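Local coordinates for chitinase (Paenibacillus sp. FPU-7, PDB 5GZT), which probably hydrolyses the beta-1,4 linkages between N-acetylglucosamine units within chitin and chitodextrin chains, as an endo-acting chitinase, at residues Q276-S281 against F301-Y306; Y282-V287 against Y622-Q627; K526-G531 against N616-M621. One frame throughout, in Å; residues are numbered along the deposited sequence.

Contact 1. Residues Q276-S281 against F301-Y306; sequences QGKIVS and FTHLYY
Thr302 hooks onto Ile279 where the first two parallel strands of the first family 18 (β/α)8 barrel begin to run together; the axes of strands 278-281 and 303-306 come within 4.6 Å, at 26°. The register is set by bonds from His303 N to Ile279 O, Ser281 N to His303 O and Tyr305 N to Ser281 O. Ile279 O is gripped twice, since Thr302 N also reaches it, in the carbonyl plane on a lone pair. With chi1 at 64°, Thr302 OG1 sits between its own N and carbonyl carbon and turns back to accept from Ile279 N at 2.9 Å. The same OG1 bonds His303 ND1 (2.8 Å) in the plane of the imidazole, while Glu452 holds NE2, and together these fix the ring's rotation. Lys278 CD packs against this ring, 3.4 Å from His303 CE1. On the face carrying Val280, His303 and Tyr305, Val280 CG2 touches His303 CB and CG1 stands over the centre of the Tyr305 ring, whose OH bonds Tyr478. On the face of Ser281 and Leu304, Ser281 OG is buried without a polar partner, and Ser281 CB lies over one face of Phe301, 3.8 Å from the ring centroid.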
loop_
_atom_site.group_PDB
_atom_site.type_symbol
_atom_site.label_atom_id
_atom_site.label_comp_id
_atom_site.label_asym_id
_atom_site.label_seq_id
_atom_site.Cartn_x
_atom_site.Cartn_y
_atom_site.Cartn_z
ATOM N N GLN B 276 -1.166 -6.750 -8.600
ATOM C CA GLN B 276 -1.128 -5.289 -8.517
ATOM C C GLN B 276 -2.034 -4.795 -7.358
ATOM O O GLN B 276 -2.854 -5.526 -6.828
ATOM C CB GLN B 276 -1.599 -4.661 -9.838
ATOM C CG GLN B 276 -0.661 -4.816 -11.015
ATOM C CD GLN B 276 -1.254 -4.183 -12.292
ATOM O OE1 GLN B 276 -2.187 -3.371 -12.232
ATOM N NE2 GLN B 276 -0.712 -4.550 -13.449
ATOM N N GLY B 277 -1.893 -3.524 -7.006
ATOM C CA GLY B 277 -2.801 -2.886 -6.057
ATOM C C GLY B 277 -2.294 -2.719 -4.629
ATOM O O GLY B 277 -3.056 -2.357 -3.730
ATOM N N LYS B 278 -1.021 -2.863 -4.400
ATOM C CA LYS B 278 -0.542 -2.639 -3.040
ATOM C C LYS B 278 -0.563 -1.132 -2.689
ATOM O O LYS B 278 -0.256 -0.262 -3.541
ATOM C CB LYS B 278 0.885 -3.132 -2.861
ATOM C CG LYS B 278 1.063 -4.634 -2.779
ATOM C CD LYS B 278 2.487 -4.939 -2.278
ATOM C CE LYS B 278 3.587 -4.717 -3.294
ATOM N NZ LYS B 278 3.594 -5.960 -4.141
ATOM N N ILE B 279 -0.906 -0.841 -1.442
ATOM C CA ILE B 279 -0.796 0.529 -0.895
ATOM C C ILE B 279 -0.009 0.437 0.362
ATOM O O ILE B 279 -0.461 -0.153 1.312
ATOM C CB ILE B 279 -2.139 1.178 -0.661
ATOM C CG1 ILE B 279 -2.922 1.283 -1.992
ATOM C CG2 ILE B 279 -1.894 2.572 -0.081
ATOM C CD1 ILE B 279 -4.373 1.655 -1.788
ATOM N N VAL B 280 1.235 0.886 0.306
ATOM C CA VAL B 280 2.135 0.873 1.432
ATOM C C VAL B 280 2.069 2.226 2.164
ATOM O O VAL B 280 2.526 3.225 1.644
ATOM C CB VAL B 280 3.566 0.614 0.999
ATOM C CG1 VAL B 280 4.536 0.834 2.154
ATOM C CG2 VAL B 280 3.674 -0.840 0.526
ATOM N N SER B 281 1.443 2.211 3.324
ATOM C CA SER B 281 1.348 3.362 4.229
ATOM C C SER B 281 2.444 3.367 5.298
ATOM O O SER B 281 2.443 2.517 6.167
ATOM C CB SER B 281 -0.052 3.404 4.858
ATOM O OG SER B 281 -0.149 4.387 5.908
ATOM N N PHE B 301 -5.551 0.895 2.920
ATOM C CA PHE B 301 -4.246 0.500 2.476
ATOM C C PHE B 301 -4.069 -0.968 2.713
ATOM O O PHE B 301 -4.862 -1.570 3.418
ATOM C CB PHE B 301 -3.132 1.325 3.131
ATOM C CG PHE B 301 -3.189 1.446 4.636
ATOM C CD1 PHE B 301 -2.786 0.403 5.467
ATOM C CD2 PHE B 301 -3.490 2.666 5.233
ATOM C CE1 PHE B 301 -2.810 0.555 6.864
ATOM C CE2 PHE B 301 -3.538 2.845 6.600
ATOM C CZ PHE B 301 -3.191 1.788 7.441
ATOM N N THR B 302 -3.032 -1.538 2.143
ATOM C CA THR B 302 -2.827 -2.987 2.240
ATOM C C THR B 302 -1.665 -3.343 3.107
ATOM O O THR B 302 -1.617 -4.484 3.652
ATOM C CB THR B 302 -2.602 -3.641 0.865
ATOM O OG1 THR B 302 -1.397 -3.132 0.285
ATOM C CG2 THR B 302 -3.748 -3.343 -0.016
ATOM N N HIS B 303 -0.729 -2.416 3.233
ATOM C CA HIS B 303 0.484 -2.616 4.023
ATOM C C HIS B 303 0.737 -1.396 4.887
ATOM O O HIS B 303 0.570 -0.279 4.432
ATOM C CB HIS B 303 1.701 -2.762 3.159
ATOM C CG HIS B 303 1.769 -4.025 2.365
ATOM N ND1 HIS B 303 0.805 -4.399 1.451
ATOM C CD2 HIS B 303 2.752 -4.958 2.273
ATOM C CE1 HIS B 303 1.180 -5.514 0.853
ATOM N NE2 HIS B 303 2.330 -5.898 1.368
ATOM N N LEU B 304 1.210 -1.618 6.101
ATOM C CA LEU B 304 1.538 -0.569 7.057
ATOM C C LEU B 304 2.996 -0.817 7.432
ATOM O O LEU B 304 3.351 -1.929 7.829
ATOM C CB LEU B 304 0.522 -0.646 8.162
ATOM C CG LEU B 304 0.566 -0.143 9.618
ATOM C CD1 LEU B 304 1.747 0.746 9.898
ATOM C CD2 LEU B 304 -0.788 0.403 10.054
ATOM N N TYR B 305 3.858 0.152 7.158
ATOM C CA TYR B 305 5.297 0.079 7.507
ATOM C C TYR B 305 5.525 0.917 8.773
ATOM O O TYR B 305 5.277 2.182 8.786
ATOM C CB TYR B 305 6.226 0.650 6.410
ATOM C CG TYR B 305 6.513 -0.232 5.249
ATOM C CD1 TYR B 305 5.680 -1.301 4.932
ATOM C CD2 TYR B 305 7.645 -0.026 4.457
ATOM C CE1 TYR B 305 5.985 -2.132 3.883
ATOM C CE2 TYR B 305 7.939 -0.857 3.403
ATOM C CZ TYR B 305 7.120 -1.920 3.144
ATOM O OH TYR B 305 7.320 -2.783 2.070
ATOM N N TYR B 306 6.021 0.259 9.844
ATOM C CA TYR B 306 6.350 0.973 11.085
ATOM C C TYR B 306 7.705 1.577 10.892
ATOM O O TYR B 306 8.701 0.876 10.686
ATOM C CB TYR B 306 6.314 0.066 12.315
ATOM C CG TYR B 306 6.432 0.805 13.648
ATOM C CD1 TYR B 306 5.392 1.570 14.112
ATOM C CD2 TYR B 306 7.576 0.732 14.410
ATOM C CE1 TYR B 306 5.479 2.247 15.322
ATOM C CE2 TYR B 306 7.671 1.375 15.639
ATOM C CZ TYR B 306 6.626 2.146 16.081
ATOM O OH TYR B 306 6.697 2.775 17.296
#

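Contact 2. Residues Y282-V287 against Y622-Q627; sequences YIPAWV and YWEYSQ
Glu624 lies against Tyr282 and Pro284 just beyond the end of strand 622-623, and the peptide bond joining it to Trp623 is cis. Its CB sits 3.4 Å from Tyr282 O, the carbonyl that also accepts an almost straight bond from Tyr625 N (2.9 Å). CG lies between the backbone N and carbonyl carbon (chi1 44°), which brings it over one face of the Trp623 ring, near the rim. A second bend, chi2 86°, lays CD on Pro284 CG and CD. OE2 is held twice: Ser626 OG donates to its syn lone pair at 2.6 Å, and Ser626 N meets it at 2.8 Å. OE1 accepts a hydrogen bond from a water 2.9 Å away, which in turn accepts from Trp286 NE1 at 3.0 Å. Both carboxylate oxygens are tied, which should resist rotation of the group. The Trp623 six-membered ring meets the Tyr282 ring obliquely, planes at 56°, with Tyr282 CD2 3.6 Å from Trp623 CZ3. Tyr282 OH bonds Asp407, on the barrel strand bearing the family 18 signature. A tryptophan followed by a cis peptide at the C-terminal end of the eighth strand is characteristic of family 18 barrels; in relatives it lines the sugar site's floor, probably its role here.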
loop_
_atom_site.group_PDB
_atom_site.type_symbol
_atom_site.label_atom_id
_atom_site.label_comp_id
_atom_site.label_asym_id
_atom_site.label_seq_id
_atom_site.Cartn_x
_atom_site.Cartn_y
_atom_site.Cartn_z
ATOM N N TYR B 282 3.402 4.280 5.205
ATOM C CA TYR B 282 4.430 4.465 6.236
ATOM C C TYR B 282 3.743 5.155 7.393
ATOM O O TYR B 282 2.970 6.096 7.171
ATOM C CB TYR B 282 5.609 5.339 5.796
ATOM C CG TYR B 282 6.742 4.596 5.125
ATOM C CD1 TYR B 282 6.728 4.351 3.755
ATOM C CD2 TYR B 282 7.832 4.145 5.830
ATOM C CE1 TYR B 282 7.788 3.696 3.125
ATOM C CE2 TYR B 282 8.872 3.473 5.191
ATOM C CZ TYR B 282 8.851 3.239 3.834
ATOM O OH TYR B 282 9.894 2.610 3.169
ATOM N N ILE B 283 4.014 4.680 8.612
ATOM C CA ILE B 283 3.445 5.215 9.847
ATOM C C ILE B 283 4.594 5.494 10.780
ATOM O O ILE B 283 5.370 4.610 11.043
ATOM C CB ILE B 283 2.507 4.199 10.503
ATOM C CG1 ILE B 283 1.146 4.232 9.806
ATOM C CG2 ILE B 283 2.320 4.502 11.998
ATOM C CD1 ILE B 283 0.130 5.173 10.445
ATOM N N PRO B 284 4.688 6.723 11.326
ATOM C CA PRO B 284 5.840 7.104 12.077
ATOM C C PRO B 284 5.783 6.561 13.515
ATOM O O PRO B 284 4.733 6.587 14.157
ATOM C CB PRO B 284 5.720 8.630 12.150
ATOM C CG PRO B 284 4.284 8.883 12.081
ATOM C CD PRO B 284 3.746 7.839 11.152
ATOM N N ALA B 285 6.938 6.194 14.006
ATOM C CA ALA B 285 7.071 5.592 15.327
ATOM C C ALA B 285 6.911 6.606 16.426
ATOM O O ALA B 285 6.617 6.238 17.555
ATOM C CB ALA B 285 8.429 4.920 15.451
ATOM N N TRP B 286 7.051 7.870 16.080
ATOM C CA TRP B 286 7.167 8.957 17.056
ATOM C C TRP B 286 5.835 9.596 17.327
ATOM O O TRP B 286 5.785 10.589 17.996
ATOM C CB TRP B 286 8.208 10.009 16.589
ATOM C CG TRP B 286 8.186 10.391 15.129
ATOM C CD1 TRP B 286 7.383 11.324 14.524
ATOM C CD2 TRP B 286 9.019 9.864 14.088
ATOM N NE1 TRP B 286 7.677 11.411 13.164
ATOM C CE2 TRP B 286 8.628 10.488 12.870
ATOM C CE3 TRP B 286 10.014 8.883 14.055
ATOM C CZ2 TRP B 286 9.261 10.225 11.654
ATOM C CZ3 TRP B 286 10.604 8.578 12.861
ATOM C CH2 TRP B 286 10.243 9.249 11.670
ATOM N N VAL B 287 4.761 9.103 16.728
ATOM C CA VAL B 287 3.428 9.446 17.187
ATOM C C VAL B 287 3.035 8.360 18.191
ATOM O O VAL B 287 3.361 7.126 18.015
ATOM C CB VAL B 287 2.436 9.524 15.986
ATOM C CG1 VAL B 287 0.981 9.695 16.420
ATOM C CG2 VAL B 287 2.859 10.650 15.056
ATOM N N TYR B 622 3.484 5.716 0.243
ATOM C CA TYR B 622 3.565 7.110 0.676
ATOM C C TYR B 622 4.112 7.336 2.076
ATOM O O TYR B 622 3.900 6.508 2.954
ATOM C CB TYR B 622 2.192 7.753 0.525
ATOM C CG TYR B 622 0.998 7.062 1.194
ATOM C CD1 TYR B 622 0.789 7.096 2.579
ATOM C CD2 TYR B 622 0.069 6.430 0.446
ATOM C CE1 TYR B 622 -0.357 6.455 3.178
ATOM C CE2 TYR B 622 -1.074 5.880 0.993
ATOM C CZ TYR B 622 -1.283 5.878 2.379
ATOM O OH TYR B 622 -2.483 5.271 2.826
ATOM N N TRP B 623 4.854 8.442 2.213
ATOM C CA TRP B 623 5.420 8.929 3.435
ATOM C C TRP B 623 4.722 10.238 3.766
ATOM O O TRP B 623 4.803 11.160 2.943
ATOM C CB TRP B 623 6.886 9.293 3.216
ATOM C CG TRP B 623 7.484 9.854 4.458
ATOM C CD1 TRP B 623 7.564 11.167 4.829
ATOM C CD2 TRP B 623 8.065 9.108 5.503
ATOM N NE1 TRP B 623 8.150 11.275 6.044
ATOM C CE2 TRP B 623 8.460 10.032 6.503
ATOM C CE3 TRP B 623 8.295 7.766 5.709
ATOM C CZ2 TRP B 623 9.046 9.632 7.698
ATOM C CZ3 TRP B 623 8.895 7.361 6.934
ATOM C CH2 TRP B 623 9.293 8.283 7.873
ATOM N N GLU B 624 4.026 10.373 4.897
ATOM C CA GLU B 624 3.625 9.296 5.779
ATOM C C GLU B 624 2.194 9.594 6.260
ATOM O O GLU B 624 1.718 10.742 6.198
ATOM C CB GLU B 624 4.626 9.055 6.944
ATOM C CG GLU B 624 5.189 10.269 7.710
ATOM C CD GLU B 624 4.299 10.736 8.846
ATOM O OE1 GLU B 624 4.777 11.551 9.598
ATOM O OE2 GLU B 624 3.118 10.341 8.956
ATOM N N TYR B 625 1.510 8.534 6.655
ATOM C CA TYR B 625 0.034 8.538 6.834
ATOM C C TYR B 625 -0.458 9.663 7.724
ATOM O O TYR B 625 -1.516 10.221 7.432
ATOM C CB TYR B 625 -0.450 7.190 7.331
ATOM C CG TYR B 625 -1.955 7.027 7.470
ATOM C CD1 TYR B 625 -2.721 6.572 6.434
ATOM C CD2 TYR B 625 -2.613 7.335 8.685
ATOM C CE1 TYR B 625 -4.101 6.500 6.522
ATOM C CE2 TYR B 625 -3.986 7.157 8.809
ATOM C CZ TYR B 625 -4.720 6.762 7.734
ATOM O OH TYR B 625 -6.100 6.613 7.799
ATOM N N SER B 626 0.306 10.006 8.762
ATOM C CA SER B 626 -0.183 11.000 9.752
ATOM C C SER B 626 -0.216 12.449 9.268
ATOM O O SER B 626 -0.739 13.346 9.960
ATOM C CB SER B 626 0.646 10.915 11.046
ATOM O OG SER B 626 1.954 11.522 10.975
ATOM N N GLN B 627 0.385 12.721 8.101
ATOM C CA GLN B 627 0.436 14.087 7.548
ATOM C C GLN B 627 -0.758 14.460 6.720
ATOM O O GLN B 627 -0.858 15.598 6.276
ATOM C CB GLN B 627 1.707 14.177 6.683
ATOM C CG GLN B 627 3.003 13.998 7.433
ATOM C CD GLN B 627 4.216 13.815 6.507
ATOM O OE1 GLN B 627 4.143 13.300 5.353
ATOM N NE2 GLN B 627 5.329 14.198 7.002
HETATM O O HOH W 1 5.539 13.080 11.957
#

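Contact 3. Residues K526-G531 against N616-M621; sequences KLMVGG and NLAGFM. With FMT (formic acid), chain G.
Strands 527-531 and 619-621 run parallel but splayed by 42°, their axes approaching to 4.5 Å, with bonds from Val529 N to Gly619 O, Met621 N to Val529 O and Gly531 N to Met621 O; just ahead of them Ala618 N reaches Leu527 O. The Met528 chain is bent at chi2 (-80°) and chi3 (-71°), which folds it back across the neighbouring strand: SD rests 3.4 Å from Gly619 N and 3.7 Å from Ala618 CB, and CE lies 3.4 Å from Phe620 O. Gly619 suits this approach, because a side chain there would crowd the sulfur and also its own preceding carbonyl. Without the sulfur and methyl of Met528, as with an alanine here, the surface over Gly619 would probably lose its cover and the Ala618 methyl its neighbour. Farther along, Met621 CE leans on Gly530 CA. The opposite face carries Val529 and Phe620: Val529 CG2 meets Leu617 CD1 at 3.5 Å, and Phe620 CE1 comes 3.8 Å from Gly531 N, so close to Gly531 that a CB there would clash with the ring. At the outer end, Lys526 NZ bonds O2 of a formic acid molecule at 2.8 Å and the carbonyls of Thr473 and Leu476. Met528 also packs on Val280 of strand 264-284, whereas Val529 faces Val510 and Val514 of helix 510-519, so the first lies in the barrel interior and the second under the helical layer. Asn616, with positive phi, is the C-prime residue of a Schellman motif ending helix 602-614. Adjacent parallel strands with a helix leading into the second are the β/α repeat of the (β/α)8 barrel; here strands seven and eight pair, with an antiparallel sheet inserted before helix 602-614.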
loop_
_atom_site.group_PDB
_atom_site.type_symbol
_atom_site.label_atom_id
_atom_site.label_comp_id
_atom_site.label_asym_id
_atom_site.label_seq_id
_atom_site.Cartn_x
_atom_site.Cartn_y
_atom_site.Cartn_z
ATOM N N LYS B 526 7.473 -5.220 -9.638
ATOM C CA LYS B 526 8.168 -5.112 -8.365
ATOM C C LYS B 526 8.490 -3.625 -8.043
ATOM O O LYS B 526 9.377 -3.329 -7.174
ATOM C CB LYS B 526 9.478 -5.939 -8.423
ATOM C CG LYS B 526 9.279 -7.451 -8.357
ATOM C CD LYS B 526 10.575 -8.231 -8.202
ATOM C CE LYS B 526 10.249 -9.650 -7.651
ATOM N NZ LYS B 526 11.516 -10.357 -7.356
ATOM N N LEU B 527 7.849 -2.689 -8.768
ATOM C CA LEU B 527 8.135 -1.263 -8.533
ATOM C C LEU B 527 6.951 -0.580 -7.904
ATOM O O LEU B 527 5.866 -0.498 -8.542
ATOM C CB LEU B 527 8.477 -0.547 -9.813
ATOM C CG LEU B 527 9.856 -0.921 -10.368
ATOM C CD1 LEU B 527 9.934 -0.219 -11.708
ATOM C CD2 LEU B 527 11.006 -0.493 -9.480
ATOM N N MET B 528 7.148 -0.062 -6.694
ATOM C CA MET B 528 6.118 0.762 -6.052
ATOM C C MET B 528 6.534 2.217 -6.288
ATOM O O MET B 528 7.707 2.646 -6.118
ATOM C CB MET B 528 6.025 0.520 -4.571
ATOM C CG MET B 528 5.558 -0.839 -4.152
ATOM S SD MET B 528 3.828 -1.125 -4.197
ATOM C CE MET B 528 3.241 -0.133 -2.819
ATOM N N VAL B 529 5.539 2.983 -6.667
ATOM C CA VAL B 529 5.742 4.399 -6.890
ATOM C C VAL B 529 5.526 5.149 -5.578
ATOM O O VAL B 529 4.504 4.918 -4.907
ATOM C CB VAL B 529 4.759 4.858 -7.969
ATOM C CG1 VAL B 529 4.596 6.382 -7.995
ATOM C CG2 VAL B 529 5.240 4.296 -9.307
ATOM N N GLY B 530 6.404 6.094 -5.288
ATOM C CA GLY B 530 6.287 6.905 -4.054
ATOM C C GLY B 530 5.536 8.263 -4.205
ATOM O O GLY B 530 5.655 8.977 -5.218
ATOM N N GLY B 531 4.764 8.588 -3.186
ATOM C CA GLY B 531 4.123 9.889 -3.055
ATOM C C GLY B 531 4.393 10.431 -1.656
ATOM O O GLY B 531 4.846 9.691 -0.762
ATOM N N ASN B 616 1.420 -0.954 -15.192
ATOM C CA ASN B 616 1.328 -2.178 -14.467
ATOM C C ASN B 616 2.401 -2.299 -13.390
ATOM O O ASN B 616 3.055 -3.329 -13.237
ATOM C CB ASN B 616 1.298 -3.367 -15.448
ATOM C CG ASN B 616 0.080 -3.313 -16.297
ATOM O OD1 ASN B 616 -1.064 -3.456 -15.843
ATOM N ND2 ASN B 616 0.300 -3.055 -17.523
ATOM N N LEU B 617 2.468 -1.244 -12.566
ATOM C CA LEU B 617 3.370 -1.238 -11.406
ATOM C C LEU B 617 2.709 -1.891 -10.224
ATOM O O LEU B 617 1.522 -2.255 -10.229
ATOM C CB LEU B 617 3.867 0.214 -11.163
ATOM C CG LEU B 617 4.441 0.884 -12.384
ATOM C CD1 LEU B 617 4.837 2.348 -12.189
ATOM C CD2 LEU B 617 5.664 0.140 -12.839
ATOM N N ALA B 618 3.511 -2.113 -9.199
ATOM C CA ALA B 618 3.104 -2.890 -8.001
ATOM C C ALA B 618 2.067 -2.176 -7.116
ATOM O O ALA B 618 1.229 -2.812 -6.391
ATOM C CB ALA B 618 4.374 -3.233 -7.199
ATOM N N GLY B 619 2.119 -0.845 -7.166
ATOM C CA GLY B 619 1.228 -0.047 -6.361
ATOM C C GLY B 619 1.817 1.314 -5.962
ATOM O O GLY B 619 2.802 1.803 -6.589
ATOM N N PHE B 620 1.227 1.875 -4.889
ATOM C CA PHE B 620 1.434 3.215 -4.425
ATOM C C PHE B 620 1.971 3.184 -3.004
ATOM O O PHE B 620 1.336 2.647 -2.090
ATOM C CB PHE B 620 0.085 3.960 -4.485
ATOM C CG PHE B 620 0.200 5.500 -4.600
ATOM C CD1 PHE B 620 1.038 6.257 -3.749
ATOM C CD2 PHE B 620 -0.625 6.211 -5.451
ATOM C CE1 PHE B 620 1.118 7.643 -3.858
ATOM C CE2 PHE B 620 -0.538 7.590 -5.536
ATOM C CZ PHE B 620 0.329 8.296 -4.720
ATOM N N MET B 621 3.147 3.762 -2.790
ATOM C CA MET B 621 3.729 3.896 -1.425
ATOM C C MET B 621 3.688 5.395 -1.033
ATOM O O MET B 621 3.870 6.233 -1.906
ATOM C CB MET B 621 5.200 3.457 -1.407
ATOM C CG MET B 621 5.921 3.752 -0.103
ATOM S SD MET B 621 6.684 5.355 0.029
ATOM C CE MET B 621 8.195 5.161 -0.939
HETATM C C FMT G . 10.732 -12.929 -5.045
HETATM O O1 FMT G . 11.766 -13.165 -4.392
HETATM O O2 FMT G . 10.687 -12.851 -6.392
#

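In the fold
Strand 619-623 joins contacts 2 and 3, and strand 264-284 joins contacts 1 and 2, so the three together describe the seam where the eighth barrel strand meets the first. Contacts 1 and 3 are directly bridged, by Phe620 N to Lys278 O and by Val280 CG2 on Met528 CE. Both are buried, toward the N-terminal end of the barrel strands, but contact 1 threads a hydroxyl-imidazole pair through its register while contact 3 relies on methionine sulfur, glycines and aliphatic packing. Contact 2, about 18 Å from contact 3 between centres, lies at the C-terminal strand ends; partly exposed tryptophans, a tied carboxylate and a bridging water replace the regular ladder there.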